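Local coordinates for CRISPR-associated protein, Cse1 family (PDB 4H3T), which probably serves as the large Cse1 subunit of a type I-E CRISPR Cascade complex, which in related systems takes part in recognising foreign DNA, at residues Gln414-Tyr427 and Gln510-Met524. The protein carries 1 engineered substitution. Numbering follows the deposited sequence.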
loop_
_atom_site.group_PDB
_atom_site.type_symbol
_atom_site.label_atom_id
_atom_site.label_comp_id
_atom_site.label_asym_id
_atom_site.label_seq_id
_atom_site.Cartn_x
_atom_site.Cartn_y
_atom_site.Cartn_z
ATOM N N GLN A 414 6.366 20.959 16.432
ATOM C CA GLN A 414 6.587 20.869 17.866
ATOM C C GLN A 414 6.767 22.275 18.433
ATOM O O GLN A 414 6.132 22.612 19.429
ATOM C CB GLN A 414 7.789 20.014 18.140
ATOM C CG GLN A 414 7.994 19.693 19.647
ATOM C CD GLN A 414 9.253 18.902 19.945
ATOM O OE1 GLN A 414 9.897 18.326 19.054
ATOM N NE2 GLN A 414 9.661 18.906 21.212
ATOM N N ALA A 415 7.571 23.130 17.776
ATOM C CA ALA A 415 7.742 24.521 18.218
ATOM C C ALA A 415 6.409 25.283 18.307
ATOM O O ALA A 415 6.192 26.096 19.211
ATOM C CB ALA A 415 8.681 25.256 17.295
ATOM N N LEU A 416 5.538 25.055 17.356
ATOM C CA LEU A 416 4.204 25.664 17.368
ATOM C C LEU A 416 3.360 25.267 18.568
ATOM O O LEU A 416 2.407 25.969 18.873
ATOM C CB LEU A 416 3.454 25.329 16.098
ATOM C CG LEU A 416 3.807 26.222 14.879
ATOM C CD1 LEU A 416 3.200 25.661 13.630
ATOM C CD2 LEU A 416 3.285 27.674 15.101
ATOM N N GLY A 417 3.692 24.174 19.245
ATOM C CA GLY A 417 2.964 23.754 20.423
ATOM C C GLY A 417 2.957 24.831 21.511
ATOM O O GLY A 417 1.997 24.936 22.242
ATOM N N TYR A 418 4.045 25.613 21.661
ATOM C CA TYR A 418 4.133 26.680 22.678
ATOM C C TYR A 418 3.105 27.774 22.399
ATOM O O TYR A 418 2.598 28.352 23.303
ATOM C CB TYR A 418 5.529 27.258 22.652
ATOM C CG TYR A 418 6.545 26.250 23.065
ATOM C CD1 TYR A 418 6.554 25.739 24.355
ATOM C CD2 TYR A 418 7.514 25.793 22.165
ATOM C CE1 TYR A 418 7.487 24.795 24.750
ATOM C CE2 TYR A 418 8.456 24.843 22.544
ATOM C CZ TYR A 418 8.455 24.363 23.851
ATOM O OH TYR A 418 9.371 23.433 24.298
ATOM N N VAL A 419 2.742 28.001 21.140
ATOM C CA VAL A 419 1.722 28.974 20.769
ATOM C C VAL A 419 0.340 28.330 20.966
ATOM O O VAL A 419 -0.585 28.994 21.444
ATOM C CB VAL A 419 1.962 29.471 19.297
ATOM C CG1 VAL A 419 0.741 30.203 18.744
ATOM C CG2 VAL A 419 3.195 30.346 19.253
ATOM N N ALA A 420 0.176 27.054 20.566
ATOM C CA ALA A 420 -1.124 26.352 20.682
ATOM C C ALA A 420 -1.607 26.314 22.140
ATOM O O ALA A 420 -2.792 26.442 22.423
ATOM C CB ALA A 420 -0.992 24.937 20.166
ATOM N N GLU A 421 -0.687 26.147 23.045
ATOM C CA GLU A 421 -1.048 26.046 24.455
ATOM C C GLU A 421 -1.230 27.404 25.162
ATOM O O GLU A 421 -1.580 27.418 26.358
ATOM C CB GLU A 421 0.010 25.220 25.186
ATOM C CG GLU A 421 1.310 25.931 25.440
ATOM C CD GLU A 421 2.354 25.013 26.024
ATOM O OE1 GLU A 421 2.100 23.793 26.099
ATOM O OE2 GLU A 421 3.422 25.521 26.428
ATOM N N ALA A 422 -0.891 28.536 24.485
ATOM C CA ALA A 422 -0.941 29.850 25.108
ATOM C C ALA A 422 -2.306 30.155 25.716
ATOM O O ALA A 422 -2.370 30.739 26.793
ATOM C CB ALA A 422 -0.587 30.945 24.092
ATOM N N ARG A 423 -3.379 29.764 25.067
ATOM C CA ARG A 423 -4.715 30.030 25.630
ATOM C C ARG A 423 -4.974 29.289 26.993
ATOM O O ARG A 423 -5.885 29.660 27.699
ATOM C CB ARG A 423 -5.807 29.714 24.600
ATOM C CG ARG A 423 -6.272 28.313 24.407
ATOM C CD ARG A 423 -6.984 28.177 23.016
ATOM N NE ARG A 423 -5.939 27.857 22.048
ATOM C CZ ARG A 423 -5.980 26.956 21.076
ATOM N NH1 ARG A 423 -4.899 26.711 20.358
ATOM N NH2 ARG A 423 -7.111 26.294 20.805
ATOM N N TYR A 424 -4.163 28.316 27.354
ATOM C CA TYR A 424 -4.332 27.519 28.576
ATOM C C TYR A 424 -3.242 27.804 29.572
ATOM O O TYR A 424 -3.196 27.190 30.613
ATOM C CB TYR A 424 -4.319 25.993 28.233
ATOM C CG TYR A 424 -5.331 25.608 27.185
ATOM C CD1 TYR A 424 -6.685 25.866 27.371
ATOM C CD2 TYR A 424 -4.930 25.109 25.957
ATOM C CE1 TYR A 424 -7.607 25.651 26.355
ATOM C CE2 TYR A 424 -5.841 24.854 24.955
ATOM C CZ TYR A 424 -7.191 25.075 25.178
ATOM O OH TYR A 424 -8.094 24.830 24.188
ATOM N N LEU A 425 -2.296 28.657 29.224
ATOM C CA LEU A 425 -1.194 28.924 30.128
ATOM C C LEU A 425 -1.608 29.772 31.332
ATOM O O LEU A 425 -2.471 30.661 31.222
ATOM C CB LEU A 425 -0.108 29.663 29.352
ATOM C CG LEU A 425 1.294 29.462 29.784
ATOM C CD1 LEU A 425 1.792 28.120 29.370
ATOM C CD2 LEU A 425 2.214 30.567 29.180
ATOM N N SER A 426 -1.008 29.424 32.487
ATOM C CA SER A 426 -1.093 30.114 33.789
ATOM C C SER A 426 0.167 30.891 34.017
ATOM O O SER A 426 1.186 30.564 33.424
ATOM C CB SER A 426 -1.212 29.092 34.952
ATOM O OG SER A 426 -2.561 28.677 34.953
ATOM N N TYR A 427 0.106 31.886 34.924
ATOM C CA TYR A 427 1.237 32.591 35.483
ATOM C C TYR A 427 1.168 32.239 36.979
ATOM O O TYR A 427 0.362 32.793 37.701
ATOM C CB TYR A 427 1.236 34.092 35.223
ATOM C CG TYR A 427 2.513 34.721 35.720
ATOM C CD1 TYR A 427 3.686 34.620 34.986
ATOM C CD2 TYR A 427 2.550 35.410 36.922
ATOM C CE1 TYR A 427 4.853 35.212 35.417
ATOM C CE2 TYR A 427 3.728 35.991 37.382
ATOM C CZ TYR A 427 4.873 35.907 36.620
ATOM O OH TYR A 427 6.028 36.481 37.067
ATOM N N GLN A 510 -4.677 36.556 28.386
ATOM C CA GLN A 510 -3.674 35.589 27.920
ATOM C C GLN A 510 -2.610 36.288 27.085
ATOM O O GLN A 510 -1.729 35.594 26.571
ATOM C CB GLN A 510 -4.313 34.443 27.144
ATOM C CG GLN A 510 -5.302 33.594 27.967
ATOM C CD GLN A 510 -4.636 32.938 29.177
ATOM O OE1 GLN A 510 -5.071 33.110 30.327
ATOM N NE2 GLN A 510 -3.619 32.126 28.947
ATOM N N ALA A 511 -2.519 37.643 27.141
ATOM C CA ALA A 511 -1.464 38.380 26.405
ATOM C C ALA A 511 -0.058 37.904 26.830
ATOM O O ALA A 511 0.806 37.679 26.008
ATOM C CB ALA A 511 -1.607 39.893 26.638
ATOM N N PHE A 512 0.145 37.719 28.128
ATOM C CA PHE A 512 1.420 37.294 28.691
ATOM C C PHE A 512 1.836 35.928 28.125
ATOM O O PHE A 512 3.021 35.677 27.904
ATOM C CB PHE A 512 1.309 37.242 30.256
ATOM C CG PHE A 512 0.661 35.969 30.785
ATOM C CD1 PHE A 512 1.434 34.903 31.206
ATOM C CD2 PHE A 512 -0.710 35.774 30.684
ATOM C CE1 PHE A 512 0.853 33.693 31.563
ATOM C CE2 PHE A 512 -1.298 34.595 31.108
ATOM C CZ PHE A 512 -0.518 33.562 31.554
ATOM N N ALA A 513 0.833 35.057 27.864
ATOM C CA ALA A 513 1.010 33.698 27.379
ATOM C C ALA A 513 1.392 33.717 25.923
ATOM O O ALA A 513 2.215 32.907 25.491
ATOM C CB ALA A 513 -0.267 32.890 27.618
ATOM N N GLY A 514 0.888 34.701 25.183
ATOM C CA GLY A 514 1.305 34.913 23.801
ATOM C C GLY A 514 2.746 35.356 23.701
ATOM O O GLY A 514 3.486 34.912 22.822
ATOM N N VAL A 515 3.178 36.210 24.619
ATOM C CA VAL A 515 4.572 36.699 24.658
ATOM C C VAL A 515 5.511 35.503 24.976
ATOM O O VAL A 515 6.428 35.214 24.215
ATOM C CB VAL A 515 4.761 37.872 25.655
ATOM C CG1 VAL A 515 6.258 38.224 25.857
ATOM C CG2 VAL A 515 3.979 39.121 25.210
ATOM N N ALA A 516 5.203 34.745 26.038
ATOM C CA ALA A 516 6.037 33.593 26.421
ATOM C C ALA A 516 6.024 32.516 25.317
ATOM O O ALA A 516 7.054 31.973 24.977
ATOM C CB ALA A 516 5.553 32.999 27.734
ATOM N N GLY A 517 4.844 32.202 24.819
ATOM C CA GLY A 517 4.633 31.204 23.787
ATOM C C GLY A 517 5.352 31.510 22.487
ATOM O O GLY A 517 6.067 30.656 21.965
ATOM N N GLU A 518 5.226 32.744 22.002
ATOM C CA GLU A 518 5.916 33.163 20.790
ATOM C C GLU A 518 7.446 33.069 20.982
ATOM O O GLU A 518 8.148 32.627 20.066
ATOM C CB GLU A 518 5.524 34.596 20.356
ATOM C CG GLU A 518 6.125 34.965 18.984
ATOM C CD GLU A 518 5.691 36.249 18.309
ATOM O OE1 GLU A 518 6.140 36.484 17.162
ATOM O OE2 GLU A 518 4.949 37.041 18.930
ATOM N N ASP A 519 7.956 33.477 22.151
ATOM C CA ASP A 519 9.411 33.454 22.420
ATOM C C ASP A 519 9.940 32.025 22.413
ATOM O O ASP A 519 10.948 31.763 21.782
ATOM C CB ASP A 519 9.721 34.139 23.750
ATOM C CG ASP A 519 11.222 34.220 24.040
ATOM O OD1 ASP A 519 11.958 34.778 23.210
ATOM O OD2 ASP A 519 11.665 33.580 24.986
ATOM N N ARG A 520 9.224 31.095 23.069
ATOM C CA ARG A 520 9.590 29.678 23.098
ATOM C C ARG A 520 9.533 29.070 21.686
ATOM O O ARG A 520 10.412 28.333 21.317
ATOM C CB ARG A 520 8.673 28.914 24.042
ATOM C CG ARG A 520 8.872 29.268 25.520
ATOM C CD ARG A 520 7.700 28.816 26.374
ATOM N NE ARG A 520 8.012 28.972 27.789
ATOM C CZ ARG A 520 7.234 28.647 28.818
ATOM N NH1 ARG A 520 5.999 28.205 28.617
ATOM N NH2 ARG A 520 7.691 28.748 30.057
ATOM N N PHE A 521 8.493 29.361 20.934
ATOM C CA PHE A 521 8.318 28.903 19.531
ATOM C C PHE A 521 9.508 29.385 18.676
ATOM O O PHE A 521 10.172 28.599 17.981
ATOM C CB PHE A 521 6.954 29.428 18.961
ATOM C CG PHE A 521 6.848 29.595 17.463
ATOM C CD1 PHE A 521 6.843 28.493 16.630
ATOM C CD2 PHE A 521 6.880 30.855 16.883
ATOM C CE1 PHE A 521 6.808 28.639 15.257
ATOM C CE2 PHE A 521 6.806 31.003 15.499
ATOM C CZ PHE A 521 6.811 29.892 14.697
ATOM N N ARG A 522 9.784 30.667 18.748
ATOM C CA ARG A 522 10.842 31.261 17.931
ATOM C C ARG A 522 12.260 30.707 18.309
ATOM O O ARG A 522 13.071 30.455 17.399
ATOM C CB ARG A 522 10.774 32.813 18.019
ATOM C CG ARG A 522 11.722 33.571 17.121
ATOM C CD ARG A 522 11.955 35.009 17.583
ATOM N NE ARG A 522 13.070 35.072 18.540
ATOM C CZ ARG A 522 12.991 35.340 19.847
ATOM N NH1 ARG A 522 11.816 35.633 20.412
ATOM N NH2 ARG A 522 14.089 35.345 20.594
ATOM N N ARG A 523 12.535 30.468 19.607
ATOM C CA ARG A 523 13.827 29.918 20.021
ATOM C C ARG A 523 13.975 28.455 19.550
ATOM O O ARG A 523 15.052 28.052 19.128
ATOM C CB ARG A 523 14.049 29.993 21.573
ATOM C CG ARG A 523 14.338 31.411 22.098
ATOM C CD ARG A 523 14.553 31.557 23.663
ATOM N NE ARG A 523 14.156 30.329 24.393
ATOM C CZ ARG A 523 13.101 30.155 25.206
ATOM N NH1 ARG A 523 12.293 31.171 25.499
ATOM N NH2 ARG A 523 12.864 28.968 25.751
HETATM N N MSE A 524 12.921 27.669 19.681
HETATM C CA MSE A 524 12.973 26.277 19.254
HETATM C C MSE A 524 13.155 26.190 17.740
HETATM O O MSE A 524 13.979 25.419 17.252
HETATM C CB MSE A 524 11.736 25.513 19.665
HETATM C CG MSE A 524 11.818 24.065 19.188
HETATM SE SE MSE A 524 10.627 22.720 19.915
HETATM C CE MSE A 524 11.340 21.385 18.568
HETATM O O HOH W 1 4.328 28.090 26.227
HETATM O O HOH W 2 -5.104 31.054 32.214
#
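Gly517 and Tyr418 mark the tight middle, their CA atoms 4.7 Å apart; a CB on Gly517 would clash with Tyr418 O, so the approach needs glycine. Ala422 and Ala513 meet by small side chains, CB to CB at 4.0 Å. Towards helix 481-504, Phe521 packs CE1 on Leu416 CD2 at 3.7 Å and turns its ring edge to the Ala415 carbonyl. The flank towards solvent is carried by partly exposed Tyr418, Arg520 and Met524. Arg520 CB sits 3.5 Å above one face of the Tyr418 ring, a CH-pi contact, while the selenium of Met524 (selenomethionine) lies at the ring edge. It is looser where the charges of Glu421 OE2 and Arg520 NH1 stand 4.3 Å apart with a water between; Arg452 pairs with Glu421 OE1, and Arg520 NH2 donates to His438 O. At the helix start, Gln510 bends at chi2 (-60°) and NE2 spans two carbonyls: Ala422 O at 2.9 Å and, almost straight (176°), Leu425 O at 2.9 Å. Both acceptors lie in the amide plane, fixing its rotation, and a water links OE1 to Leu425 O. A leucine here would take the amide from both carbonyls, and the turn from Ala422 to Leu425 would probably be less firmly held. The chemistry implies a helical-bundle interface set by close apolar packing, with one amide fastening the turn that leads into strand 426-427.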